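Local coordinates for protein cytosine deaminase (Klebsiella pneumoniae, PDB 4R85) that probably catalyses the hydrolytic deamination of 5-methylcytosine and cytosine at an iron(II) centre in an amidohydrolase-fold barrel, at residues F194-A199 with R204-H209; E162-A167 with D173-I178; V223-A228 with S263-I268. All coordinates share one frame; numbering follows the deposited sequence.

Contact 1: residues F194-A199 with R204-H209; sequences FLMDLA and RLVDVH. With FE2 (Fe (II) ion), chain H; 17E (5-methylcytosine), chain G.
The backbone N of Arg-204 donates to O of Ala-199 over 2.9 Å, in a nearly straight bond (163° at the hydrogen) that ties the start of 204-209 to the last turns of helix 185-202. From this point the chain doubles back along the helix: the axes of 194-199 and 205-209 run 156° apart in direction and approach to 8.7 Å, a distance that apolar side chains fill. Tightest is the meeting of two methyls, CB of Ala-199 and CG2 of Val-206, at 3.4 Å, closer than ordinary van der Waals contact. The other branch of Val-206, CG1, is met by CD1 of Leu-195 at 3.8 Å, the two side chains crossing at about a right angle. Leu-195 carries its CG between the backbone N and the carbonyl carbon (chi1 74°), a rotation that turns the fork toward the strand, where CD1 also reaches CG2 of Val-208 at 3.7 Å. Met-196, folded at both inner bonds, brings SD to 4.0 Å from CG2 of Val-206, while it also touches Glu-227 and Arg-231 of helix 220-231. The alternation of the strand sends His-209 elsewhere. Its NE2 binds the ferrous ion at 2.4 Å, together with His-56, His-58, His-241 and Asp-308, while its ring stacks on Phe-149 and its CD2 lies 3.7 Å from N3 of 5-methylcytosine. Helix and strand form the second half of a beta-alpha-beta unit, and a metal-binding histidine at the end of the fifth barrel strand is a hallmark of the amidohydrolase superfamily.

Contact 2: residues E162-A167 with D173-I178; sequences ELMTRA and DVVGGI
Three successive bends, at chi1 (-75°), chi2 (-68°) and chi3 (-72°), coil the side chain of Met-164 so that its terminal methyl, CE, reaches both CG1 of Val-175 and the carbonyl O of Gly-176. Val-175 answers with CG1, the branch held anti to its own backbone N, and the two side chains pass each other at a slant with CE and CG1 3.8 Å apart. Because the alpha carbons of Met-164 and Val-175 stay 7.9 Å from each other, the long thioether is what bridges helix and strand, and the whole interface buries just 85 Å². CE has a second neighbour in O of Gly-176, at 3.4 Å. This carbonyl oxygen is buried and finds no hydrogen-bond partner in the model; the S-methyl covers it without serving as a hydrogen-bond donor to it. The pairing belongs to the beta-alpha-beta unit made by strand 143-149, helix 160-170 and strand 174-175, one of the repeating steps of the amidohydrolase barrel, in which each helix packs on the outside of the parallel sheet. Val-175 is held from another direction too: its side chain touches Leu-195 and Ala-199 of helix 185-202. Phe-194 of that same helix covers the root of the Met-164 side chain, and Val-120 of a loop also touches this methionine. Beyond Gly-176 the chain runs on toward the pocket. The alpha carbon of Gly-176 is about 10 Å from the iron, and two residues later Ile-178 touches the bound 5-methylcytosine and packs on His-209.

Contact 3: residues V223-A228 with S263-I268; sequences VLAEEA and SGINFI
Apolar contacts carry most of this packing, and Ile-265 supplies them with both of its branches. Its CG2 presses on CB of Ala-228 at 3.6 Å, whereas CD1, at the far end of the other branch, touches CB of Ala-225 at 4.1 Å. A chi1 of 73° leaves CG1 flanked by both main-chain bonds of the alpha carbon, and directs CG1 and CD1 toward Ala-225 and CG2 toward Ala-228, two small residues that lie nearly one turn apart on helix 220-231. The alanines let the backbones come close: the alpha carbons of Ala-225 and Ser-263 are 5.6 Å apart. Here the packing is of a mixed kind, since CB of Ser-263 rests 3.4 Å from the carbonyl O of Ala-225 and its OG is 3.9 Å from the alanine methyl.

The polar bonding of Ser-263 is directed along its own chain instead. OG accepts from the backbone N of Ile-265 over 3.3 Å, long but almost linear at 172°, in an ST turn, and it is also hydrogen-bonded to O of Leu-260. Two bonds thus fix the hydroxyl of this buried serine. The turn spans Gly-264, whose positive phi (79°) suits a glycine leaving the end of helix 250-263, and it leads directly into Ile-265, which meets the alanines just before strand 266-269. Leu-224 also touches Met-196 of helix 185-202. Small residues on one barrel helix thus receive the helix-to-strand turn of the next beta-alpha-beta step, as befits the outer helical layer of a TIM-barrel amidohydrolase.

In the fold
Contact 2, contact 1 and contact 3 follow in that order round the barrel wall. Contacts 1 and 2 have centres about 7 Å apart and share the sheet: O of Leu-205 lies 2.8 Å from N of Val-175, and N of Asp-207 2.9 Å from O of Val-175, two probable hydrogen bonds between adjacent strands. Contact 3 is about 11 Å from contact 1, centre to centre, joined by Met-196, whose CE comes within 3.6 Å of N of Ala-228. Contacts 2 and 3, with centres about 18 Å apart, do not touch. Toward the active site, 204-209 delivers a ligand to the iron and 173-178 adds Ile-178 to the 5-methylcytosine pocket, whereas contact 3 supplies neither.

Contact 1: residues F194-A199 with R204-H209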
ATOM      1  N   PHE A 194     -11.448 -35.243  -6.288  1.00 13.38           N
ATOM      2  CA  PHE A 194     -10.192 -35.951  -6.077  1.00 12.98           C
ATOM      3  C   PHE A 194      -9.389 -35.416  -4.888  1.00 12.84           C
ATOM      4  O   PHE A 194      -8.918 -36.187  -4.057  1.00 12.70           O
ATOM      5  CB  PHE A 194      -9.303 -35.924  -7.334  1.00 13.20           C
ATOM      6  CG  PHE A 194      -7.901 -36.394  -7.070  1.00 12.77           C
ATOM      7  CD1 PHE A 194      -7.619 -37.756  -6.983  1.00 13.38           C
ATOM      8  CD2 PHE A 194      -6.875 -35.483  -6.846  1.00 13.17           C
ATOM      9  CE1 PHE A 194      -6.325 -38.203  -6.711  1.00 17.22           C
ATOM     10  CE2 PHE A 194      -5.571 -35.926  -6.578  1.00 14.76           C
ATOM     11  CZ  PHE A 194      -5.303 -37.285  -6.512  1.00 16.63           C
ATOM     12  N   LEU A 195      -9.196 -34.105  -4.834  1.00 11.83           N
ATOM     13  CA  LEU A 195      -8.304 -33.537  -3.836  1.00 11.75           C
ATOM     14  C   LEU A 195      -8.904 -33.676  -2.436  1.00 12.28           C
ATOM     15  O   LEU A 195      -8.185 -33.898  -1.467  1.00 12.59           O
ATOM     16  CB  LEU A 195      -7.933 -32.081  -4.153  1.00 11.25           C
ATOM     17  CG  LEU A 195      -8.915 -30.920  -3.953  1.00 16.33           C
ATOM     18  CD1 LEU A 195      -8.898 -30.352  -2.516  1.00 13.64           C
ATOM     19  CD2 LEU A 195      -8.607 -29.812  -4.962  1.00 14.82           C
ATOM     20  N   MET A 196     -10.222 -33.564  -2.340  1.00 12.89           N
ATOM     21  CA  MET A 196     -10.892 -33.778  -1.060  1.00 13.59           C
ATOM     22  C   MET A 196     -10.792 -35.240  -0.614  1.00 16.73           C
ATOM     23  O   MET A 196     -10.556 -35.516   0.560  1.00 15.51           O
ATOM     24  CB  MET A 196     -12.350 -33.296  -1.109  1.00 12.15           C
ATOM     25  CG  MET A 196     -12.490 -31.786  -1.266  1.00 13.26           C
ATOM     26  SD  MET A 196     -11.842 -30.817   0.127  1.00 16.32           S
ATOM     27  CE  MET A 196     -13.202 -30.958   1.305  1.00 13.73           C
ATOM     28  N   ASP A 197     -10.947 -36.176  -1.553  1.00 14.12           N
ATOM     29  CA  ASP A 197     -10.749 -37.594  -1.245  1.00 13.47           C
ATOM     30  C   ASP A 197      -9.323 -37.853  -0.766  1.00 19.07           C
ATOM     31  O   ASP A 197      -9.107 -38.591   0.201  1.00 14.21           O
ATOM     32  CB  ASP A 197     -11.023 -38.476  -2.474  1.00 14.23           C
ATOM     33  CG  ASP A 197     -12.506 -38.589  -2.804  1.00 20.01           C
ATOM     34  OD1 ASP A 197     -13.344 -38.244  -1.942  1.00 21.97           O
ATOM     35  OD2 ASP A 197     -12.830 -39.043  -3.924  1.00 22.15           O
ATOM     36  N   LEU A 198      -8.355 -37.276  -1.480  1.00 16.44           N
ATOM     37  CA  LEU A 198      -6.946 -37.368  -1.106  1.00 13.67           C
ATOM     38  C   LEU A 198      -6.708 -36.869   0.326  1.00 13.68           C
ATOM     39  O   LEU A 198      -6.120 -37.569   1.142  1.00 15.55           O
ATOM     40  CB  LEU A 198      -6.087 -36.565  -2.095  1.00 16.06           C
ATOM     41  CG  LEU A 198      -4.565 -36.678  -1.970  1.00 15.36           C
ATOM     42  CD1 LEU A 198      -4.094 -38.113  -2.190  1.00 15.99           C
ATOM     43  CD2 LEU A 198      -3.872 -35.700  -2.949  1.00 13.35           C
ATOM     44  N   ALA A 199      -7.164 -35.660   0.627  1.00 14.58           N
ATOM     45  CA  ALA A 199      -7.006 -35.099   1.971  1.00 13.19           C
ATOM     46  C   ALA A 199      -7.642 -35.977   3.040  1.00 13.69           C
ATOM     47  O   ALA A 199      -7.069 -36.162   4.116  1.00 16.82           O
ATOM     48  CB  ALA A 199      -7.581 -33.711   2.037  1.00 12.61           C
ATOM     49  N   ARG A 204      -5.120 -34.919   5.841  1.00 15.54           N
ATOM     50  CA  ARG A 204      -4.386 -33.672   5.669  1.00 13.77           C
ATOM     51  C   ARG A 204      -5.322 -32.479   5.603  1.00 16.33           C
ATOM     52  O   ARG A 204      -6.533 -32.630   5.421  1.00 17.89           O
ATOM     53  CB  ARG A 204      -3.527 -33.729   4.397  1.00 16.67           C
ATOM     54  CG  ARG A 204      -2.621 -34.954   4.319  1.00 15.25           C
ATOM     55  CD  ARG A 204      -1.492 -34.919   5.343  1.00 16.08           C
ATOM     56  NE  ARG A 204      -0.940 -36.254   5.552  1.00 24.71           N
ATOM     57  CZ  ARG A 204       0.146 -36.729   4.948  1.00 26.26           C
ATOM     58  NH1 ARG A 204       0.553 -37.963   5.203  1.00 32.57           N
ATOM     59  NH2 ARG A 204       0.827 -35.979   4.095  1.00 24.35           N
ATOM     60  N   LEU A 205      -4.750 -31.291   5.755  1.00 12.89           N
ATOM     61  CA  LEU A 205      -5.490 -30.051   5.585  1.00 12.35           C
ATOM     62  C   LEU A 205      -5.679 -29.792   4.091  1.00 15.64           C
ATOM     63  O   LEU A 205      -5.092 -30.483   3.261  1.00 14.58           O
ATOM     64  CB  LEU A 205      -4.734 -28.887   6.231  1.00 12.26           C
ATOM     65  CG  LEU A 205      -4.400 -29.047   7.719  1.00 13.89           C
ATOM     66  CD1 LEU A 205      -3.795 -27.758   8.277  1.00 19.76           C
ATOM     67  CD2 LEU A 205      -5.655 -29.422   8.499  1.00 19.03           C
ATOM     68  N   VAL A 206      -6.502 -28.802   3.762  1.00 11.82           N
ATOM     69  CA  VAL A 206      -6.776 -28.440   2.369  1.00 13.73           C
ATOM     70  C   VAL A 206      -6.646 -26.933   2.191  1.00 15.68           C
ATOM     71  O   VAL A 206      -7.166 -26.169   2.998  1.00 14.91           O
ATOM     72  CB  VAL A 206      -8.211 -28.852   1.973  1.00 12.22           C
ATOM     73  CG1 VAL A 206      -8.604 -28.270   0.612  1.00 13.11           C
ATOM     74  CG2 VAL A 206      -8.333 -30.361   1.963  1.00 13.19           C
ATOM     75  N   ASP A 207      -5.943 -26.504   1.148  1.00 10.44           N
ATOM     76  CA  ASP A 207      -5.882 -25.083   0.802  1.00 10.08           C
ATOM     77  C   ASP A 207      -5.804 -24.938  -0.713  1.00 15.03           C
ATOM     78  O   ASP A 207      -4.771 -25.224  -1.308  1.00 14.19           O
ATOM     79  CB  ASP A 207      -4.668 -24.416   1.439  1.00 10.19           C
ATOM     80  CG  ASP A 207      -4.749 -22.901   1.414  1.00 17.00           C
ATOM     81  OD1 ASP A 207      -4.287 -22.265   2.393  1.00 21.39           O
ATOM     82  OD2 ASP A 207      -5.273 -22.337   0.431  1.00 19.76           O
ATOM     83  N   VAL A 208      -6.894 -24.475  -1.319  1.00 12.86           N
ATOM     84  CA  VAL A 208      -7.066 -24.524  -2.765  1.00 14.63           C
ATOM     85  C   VAL A 208      -7.044 -23.128  -3.388  1.00 14.32           C
ATOM     86  O   VAL A 208      -7.687 -22.206  -2.876  1.00 16.21           O
ATOM     87  CB  VAL A 208      -8.411 -25.212  -3.110  1.00 15.82           C
ATOM     88  CG1 VAL A 208      -8.738 -25.066  -4.587  1.00 15.07           C
ATOM     89  CG2 VAL A 208      -8.378 -26.685  -2.707  1.00 14.25           C
ATOM     90  N   HIS A 209      -6.304 -22.986  -4.489  1.00 10.71           N
ATOM     91  CA  HIS A 209      -6.375 -21.792  -5.343  1.00 13.73           C
ATOM     92  C   HIS A 209      -7.702 -21.871  -6.070  1.00 13.79           C
ATOM     93  O   HIS A 209      -7.853 -22.600  -7.039  1.00 15.31           O
ATOM     94  CB  HIS A 209      -5.230 -21.778  -6.357  1.00 10.29           C
ATOM     95  CG  HIS A 209      -3.941 -21.270  -5.795  1.00 11.04           C
ATOM     96  ND1 HIS A 209      -3.255 -21.929  -4.798  1.00 13.64           N
ATOM     97  CD2 HIS A 209      -3.222 -20.161  -6.081  1.00 10.54           C
ATOM     98  CE1 HIS A 209      -2.165 -21.247  -4.493  1.00 12.16           C
ATOM     99  NE2 HIS A 209      -2.122 -20.172  -5.260  1.00 13.73           N
TER
HETATM  100 FE   FE2 H 502      -1.163 -18.169  -4.488  1.00 19.40          FE
HETATM  101  N1  17E G 501       0.326 -19.486  -9.215  1.00 12.92           N
HETATM  102  C2  17E G 501      -0.978 -19.210  -9.229  1.00 13.67           C
HETATM  103  O2  17E G 501      -1.838 -20.054  -9.886  1.00 13.81           O
HETATM  104  N3  17E G 501      -1.474 -18.131  -8.615  1.00 15.01           N
HETATM  105  C4  17E G 501      -0.657 -17.284  -7.966  1.00 19.47           C
HETATM  106  N4  17E G 501      -1.197 -16.134  -7.315  1.00 20.70           N
HETATM  107  C5  17E G 501       0.717 -17.532  -7.922  1.00 13.49           C
HETATM  108  C6  17E G 501       1.186 -18.671  -8.571  1.00 14.79           C
HETATM  109  CM5 17E G 501       1.639 -16.602  -7.201  1.00 14.00           C

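Contact 2: residues E162-A167 with D173-I178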
ATOM      1  N   GLU A 162      -1.099 -38.772  -9.678  1.00 16.00           N
ATOM      2  CA  GLU A 162       0.055 -39.468  -9.106  1.00 15.64           C
ATOM      3  C   GLU A 162       0.986 -38.510  -8.397  1.00 15.41           C
ATOM      4  O   GLU A 162       1.543 -38.834  -7.354  1.00 17.14           O
ATOM      5  CB  GLU A 162       0.906 -40.149 -10.195  1.00 21.72           C
ATOM      6  CG  GLU A 162       0.299 -41.345 -10.856  1.00 28.21           C
ATOM      7  CD  GLU A 162       1.303 -42.086 -11.736  1.00 27.51           C
ATOM      8  OE1 GLU A 162       2.405 -41.540 -12.039  1.00 21.96           O
ATOM      9  OE2 GLU A 162       0.988 -43.234 -12.099  1.00 31.45           O
ATOM     10  N   LEU A 163       1.212 -37.358  -9.014  1.00 15.05           N
ATOM     11  CA  LEU A 163       2.109 -36.357  -8.444  1.00 14.79           C
ATOM     12  C   LEU A 163       1.555 -35.779  -7.143  1.00 17.46           C
ATOM     13  O   LEU A 163       2.295 -35.595  -6.179  1.00 14.49           O
ATOM     14  CB  LEU A 163       2.371 -35.239  -9.450  1.00 14.45           C
ATOM     15  CG  LEU A 163       3.267 -35.698 -10.607  1.00 17.07           C
ATOM     16  CD1 LEU A 163       3.191 -34.694 -11.760  1.00 15.57           C
ATOM     17  CD2 LEU A 163       4.696 -35.858 -10.106  1.00 16.70           C
ATOM     18  N   MET A 164       0.260 -35.502  -7.122  1.00 13.88           N
ATOM     19  CA  MET A 164      -0.395 -35.015  -5.896  1.00 13.52           C
ATOM     20  C   MET A 164      -0.262 -36.047  -4.780  1.00 14.01           C
ATOM     21  O   MET A 164       0.074 -35.713  -3.648  1.00 19.55           O
ATOM     22  CB  MET A 164      -1.871 -34.724  -6.151  1.00 16.63           C
ATOM     23  CG  MET A 164      -2.120 -33.443  -6.946  1.00 15.74           C
ATOM     24  SD  MET A 164      -1.675 -31.980  -5.992  1.00 15.70           S
ATOM     25  CE  MET A 164      -3.016 -31.945  -4.772  1.00 13.83           C
ATOM     26  N   THR A 165      -0.516 -37.305  -5.119  1.00 15.71           N
ATOM     27  CA  THR A 165      -0.460 -38.398  -4.148  1.00 15.03           C
ATOM     28  C   THR A 165       0.962 -38.574  -3.639  1.00 17.06           C
ATOM     29  O   THR A 165       1.190 -38.709  -2.437  1.00 16.32           O
ATOM     30  CB  THR A 165      -0.970 -39.708  -4.781  1.00 15.64           C
ATOM     31  OG1 THR A 165      -2.312 -39.514  -5.250  1.00 15.82           O
ATOM     32  CG2 THR A 165      -0.935 -40.870  -3.787  1.00 18.59           C
ATOM     33  N   ARG A 166       1.925 -38.563  -4.557  1.00 18.80           N
ATOM     34  CA  ARG A 166       3.332 -38.720  -4.189  1.00 16.27           C
ATOM     35  C   ARG A 166       3.772 -37.580  -3.273  1.00 15.94           C
ATOM     36  O   ARG A 166       4.467 -37.804  -2.288  1.00 18.79           O
ATOM     37  CB  ARG A 166       4.208 -38.769  -5.447  1.00 17.36           C
ATOM     38  CG  ARG A 166       5.691 -38.911  -5.166  1.00 19.98           C
ATOM     39  CD  ARG A 166       6.024 -40.283  -4.579  1.00 21.79           C
ATOM     40  NE  ARG A 166       7.343 -40.269  -3.962  1.00 34.28           N
ATOM     41  CZ  ARG A 166       7.605 -40.756  -2.756  1.00 42.11           C
ATOM     42  NH1 ARG A 166       6.639 -41.325  -2.039  1.00 42.22           N
ATOM     43  NH2 ARG A 166       8.839 -40.690  -2.275  1.00 46.00           N
ATOM     44  N   ALA A 167       3.352 -36.358  -3.592  1.00 15.81           N
ATOM     45  CA  ALA A 167       3.700 -35.190  -2.780  1.00 14.91           C
ATOM     46  C   ALA A 167       3.186 -35.320  -1.347  1.00 20.35           C
ATOM     47  O   ALA A 167       3.878 -34.973  -0.385  1.00 17.23           O
ATOM     48  CB  ALA A 167       3.143 -33.917  -3.419  1.00 14.18           C
ATOM     49  N   ASP A 173       1.898 -31.236   4.150  1.00 19.90           N
ATOM     50  CA  ASP A 173       0.880 -31.199   5.207  1.00 24.38           C
ATOM     51  C   ASP A 173      -0.499 -30.829   4.665  1.00 22.93           C
ATOM     52  O   ASP A 173      -1.522 -31.132   5.289  1.00 22.67           O
ATOM     53  CB  ASP A 173       1.239 -30.152   6.268  1.00 29.10           C
ATOM     54  CG  ASP A 173       2.723 -30.068   6.541  1.00 40.69           C
ATOM     55  OD1 ASP A 173       3.199 -30.779   7.453  1.00 46.25           O
ATOM     56  OD2 ASP A 173       3.414 -29.284   5.850  1.00 36.58           O
ATOM     57  N   VAL A 174      -0.522 -30.130   3.531  1.00 12.77           N
ATOM     58  CA  VAL A 174      -1.773 -29.589   3.008  1.00 16.01           C
ATOM     59  C   VAL A 174      -1.992 -29.999   1.555  1.00 14.24           C
ATOM     60  O   VAL A 174      -1.048 -30.012   0.752  1.00 15.86           O
ATOM     61  CB  VAL A 174      -1.801 -28.038   3.109  1.00 16.53           C
ATOM     62  CG1 VAL A 174      -3.208 -27.500   2.862  1.00 14.60           C
ATOM     63  CG2 VAL A 174      -1.307 -27.583   4.463  1.00 13.34           C
ATOM     64  N   VAL A 175      -3.235 -30.349   1.223  1.00 12.67           N
ATOM     65  CA  VAL A 175      -3.600 -30.680  -0.151  1.00 11.73           C
ATOM     66  C   VAL A 175      -4.080 -29.436  -0.897  1.00 13.00           C
ATOM     67  O   VAL A 175      -5.012 -28.753  -0.449  1.00 12.24           O
ATOM     68  CB  VAL A 175      -4.711 -31.739  -0.210  1.00 13.82           C
ATOM     69  CG1 VAL A 175      -5.161 -31.950  -1.650  1.00 14.64           C
ATOM     70  CG2 VAL A 175      -4.240 -33.054   0.413  1.00 12.51           C
ATOM     71  N   GLY A 176      -3.457 -29.150  -2.045  1.00 16.53           N
ATOM     72  CA  GLY A 176      -3.807 -27.975  -2.824  1.00 11.60           C
ATOM     73  C   GLY A 176      -4.682 -28.278  -4.028  1.00 13.55           C
ATOM     74  O   GLY A 176      -5.165 -29.394  -4.189  1.00 12.75           O
ATOM     75  N   GLY A 177      -4.883 -27.276  -4.879  1.00 11.53           N
ATOM     76  CA  GLY A 177      -5.677 -27.451  -6.080  1.00 13.94           C
ATOM     77  C   GLY A 177      -5.769 -26.165  -6.882  1.00 12.11           C
ATOM     78  O   GLY A 177      -5.350 -25.111  -6.412  1.00 12.78           O
ATOM     79  N   ILE A 178      -6.327 -26.253  -8.088  1.00 10.15           N
ATOM     80  CA  ILE A 178      -6.498 -25.071  -8.937  1.00 12.38           C
ATOM     81  C   ILE A 178      -7.643 -25.296  -9.950  1.00 10.58           C
ATOM     82  O   ILE A 178      -7.452 -25.217 -11.167  1.00 10.57           O
ATOM     83  CB  ILE A 178      -5.134 -24.675  -9.609  1.00 10.94           C
ATOM     84  CG1 ILE A 178      -5.187 -23.256 -10.191  1.00 13.76           C
ATOM     85  CG2 ILE A 178      -4.656 -25.743 -10.618  1.00 10.14           C
ATOM     86  CD1 ILE A 178      -3.895 -22.805 -10.849  1.00 12.09           C
TER

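Contact 3: residues V223-A228 with S263-I268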
ATOM      1  N   VAL A 223     -18.375 -25.889  -4.963  1.00 11.26           N
ATOM      2  CA  VAL A 223     -18.076 -27.319  -4.943  1.00 10.11           C
ATOM      3  C   VAL A 223     -17.189 -27.650  -3.750  1.00 10.14           C
ATOM      4  O   VAL A 223     -17.413 -28.629  -3.045  1.00 12.51           O
ATOM      5  CB  VAL A 223     -17.374 -27.776  -6.243  1.00 14.14           C
ATOM      6  CG1 VAL A 223     -17.136 -29.287  -6.211  1.00 15.93           C
ATOM      7  CG2 VAL A 223     -18.216 -27.394  -7.440  1.00 14.28           C
ATOM      8  N   LEU A 224     -16.184 -26.814  -3.526  1.00 10.69           N
ATOM      9  CA  LEU A 224     -15.263 -27.011  -2.420  1.00  9.93           C
ATOM     10  C   LEU A 224     -15.977 -26.893  -1.065  1.00 12.82           C
ATOM     11  O   LEU A 224     -15.796 -27.737  -0.176  1.00 10.41           O
ATOM     12  CB  LEU A 224     -14.124 -25.986  -2.514  1.00 12.02           C
ATOM     13  CG  LEU A 224     -13.101 -25.993  -1.372  1.00 15.96           C
ATOM     14  CD1 LEU A 224     -12.329 -27.299  -1.363  1.00 17.95           C
ATOM     15  CD2 LEU A 224     -12.145 -24.809  -1.473  1.00 16.11           C
ATOM     16  N   ALA A 225     -16.781 -25.851  -0.913  1.00 10.69           N
ATOM     17  CA  ALA A 225     -17.476 -25.617   0.358  1.00 11.54           C
ATOM     18  C   ALA A 225     -18.471 -26.739   0.632  1.00 12.81           C
ATOM     19  O   ALA A 225     -18.605 -27.197   1.773  1.00 16.71           O
ATOM     20  CB  ALA A 225     -18.175 -24.249   0.350  1.00 10.04           C
ATOM     21  N   GLU A 226     -19.164 -27.202  -0.408  1.00 11.60           N
ATOM     22  CA  GLU A 226     -20.109 -28.299  -0.193  1.00 20.47           C
ATOM     23  C   GLU A 226     -19.413 -29.609   0.201  1.00 17.17           C
ATOM     24  O   GLU A 226     -19.888 -30.323   1.080  1.00 16.98           O
ATOM     25  CB  GLU A 226     -21.052 -28.485  -1.391  1.00 16.70           C
ATOM     26  CG  GLU A 226     -22.004 -29.701  -1.304  1.00 15.24           C
ATOM     27  CD  GLU A 226     -23.048 -29.630  -0.175  1.00 21.34           C
ATOM     28  OE1 GLU A 226     -23.073 -28.656   0.605  1.00 24.73           O
ATOM     29  OE2 GLU A 226     -23.862 -30.573  -0.077  1.00 22.44           O
ATOM     30  N   GLU A 227     -18.288 -29.928  -0.438  1.00 15.65           N
ATOM     31  CA  GLU A 227     -17.552 -31.123  -0.044  1.00 11.68           C
ATOM     32  C   GLU A 227     -17.079 -31.008   1.398  1.00 15.08           C
ATOM     33  O   GLU A 227     -17.154 -31.967   2.163  1.00 14.93           O
ATOM     34  CB  GLU A 227     -16.362 -31.354  -0.985  1.00 17.35           C
ATOM     35  CG  GLU A 227     -16.812 -31.824  -2.371  1.00 15.68           C
ATOM     36  CD  GLU A 227     -17.767 -33.013  -2.273  1.00 20.53           C
ATOM     37  OE1 GLU A 227     -18.880 -32.944  -2.850  1.00 22.62           O
ATOM     38  OE2 GLU A 227     -17.409 -34.016  -1.608  1.00 19.35           O
ATOM     39  N   ALA A 228     -16.578 -29.834   1.765  1.00 13.87           N
ATOM     40  CA  ALA A 228     -16.117 -29.627   3.126  1.00 13.74           C
ATOM     41  C   ALA A 228     -17.265 -29.815   4.125  1.00 14.92           C
ATOM     42  O   ALA A 228     -17.080 -30.419   5.187  1.00 15.97           O
ATOM     43  CB  ALA A 228     -15.513 -28.250   3.265  1.00 17.38           C
ATOM     44  N   SER A 263     -20.483 -24.267   5.905  1.00 14.65           N
ATOM     45  CA  SER A 263     -19.349 -25.152   5.616  1.00 15.34           C
ATOM     46  C   SER A 263     -18.221 -25.002   6.637  1.00 15.80           C
ATOM     47  O   SER A 263     -17.487 -25.955   6.920  1.00 15.84           O
ATOM     48  CB  SER A 263     -18.802 -24.881   4.217  1.00 14.97           C
ATOM     49  OG  SER A 263     -18.056 -23.670   4.201  1.00 14.13           O
ATOM     50  N   GLY A 264     -18.077 -23.797   7.173  1.00 14.34           N
ATOM     51  CA  GLY A 264     -17.061 -23.520   8.172  1.00 16.27           C
ATOM     52  C   GLY A 264     -15.663 -23.331   7.605  1.00 16.53           C
ATOM     53  O   GLY A 264     -14.708 -23.240   8.375  1.00 15.11           O
ATOM     54  N   ILE A 265     -15.531 -23.250   6.280  1.00 12.04           N
ATOM     55  CA  ILE A 265     -14.202 -23.086   5.676  1.00 16.28           C
ATOM     56  C   ILE A 265     -13.612 -21.690   5.877  1.00 16.15           C
ATOM     57  O   ILE A 265     -14.334 -20.738   6.193  1.00 15.41           O
ATOM     58  CB  ILE A 265     -14.174 -23.440   4.166  1.00 10.80           C
ATOM     59  CG1 ILE A 265     -14.873 -22.369   3.321  1.00 11.07           C
ATOM     60  CG2 ILE A 265     -14.750 -24.831   3.926  1.00 13.76           C
ATOM     61  CD1 ILE A 265     -14.725 -22.589   1.810  1.00 15.28           C
ATOM     62  N   ASN A 266     -12.295 -21.586   5.695  1.00 11.46           N
ATOM     63  CA  ASN A 266     -11.577 -20.324   5.836  1.00 13.68           C
ATOM     64  C   ASN A 266     -11.297 -19.715   4.473  1.00 12.49           C
ATOM     65  O   ASN A 266     -11.339 -20.410   3.463  1.00 10.53           O
ATOM     66  CB  ASN A 266     -10.237 -20.536   6.560  1.00 10.26           C
ATOM     67  CG  ASN A 266     -10.398 -21.190   7.921  1.00 16.88           C
ATOM     68  OD1 ASN A 266     -10.699 -20.524   8.908  1.00 17.24           O
ATOM     69  ND2 ASN A 266     -10.184 -22.496   7.979  1.00 17.77           N
ATOM     70  N   PHE A 267     -11.009 -18.418   4.460  1.00 12.67           N
ATOM     71  CA  PHE A 267     -10.689 -17.699   3.235  1.00 12.50           C
ATOM     72  C   PHE A 267      -9.383 -16.935   3.374  1.00 14.23           C
ATOM     73  O   PHE A 267      -9.111 -16.329   4.405  1.00 11.82           O
ATOM     74  CB  PHE A 267     -11.822 -16.730   2.874  1.00 10.23           C
ATOM     75  CG  PHE A 267     -13.065 -17.419   2.404  1.00 15.34           C
ATOM     76  CD1 PHE A 267     -13.375 -17.459   1.056  1.00 13.70           C
ATOM     77  CD2 PHE A 267     -13.904 -18.063   3.307  1.00 11.53           C
ATOM     78  CE1 PHE A 267     -14.516 -18.103   0.617  1.00 17.71           C
ATOM     79  CE2 PHE A 267     -15.031 -18.727   2.873  1.00 15.07           C
ATOM     80  CZ  PHE A 267     -15.346 -18.736   1.529  1.00 14.49           C
ATOM     81  N   ILE A 268      -8.564 -16.965   2.327  1.00 10.34           N
ATOM     82  CA  ILE A 268      -7.375 -16.128   2.305  1.00 10.38           C
ATOM     83  C   ILE A 268      -7.445 -15.188   1.105  1.00 14.40           C
ATOM     84  O   ILE A 268      -7.763 -15.609  -0.007  1.00 13.81           O
ATOM     85  CB  ILE A 268      -6.085 -16.972   2.269  1.00 14.70           C
ATOM     86  CG1 ILE A 268      -5.928 -17.760   3.586  1.00 13.38           C
ATOM     87  CG2 ILE A 268      -4.866 -16.077   2.031  1.00 12.60           C
ATOM     88  CD1 ILE A 268      -4.768 -18.747   3.562  1.00 16.50           C
TER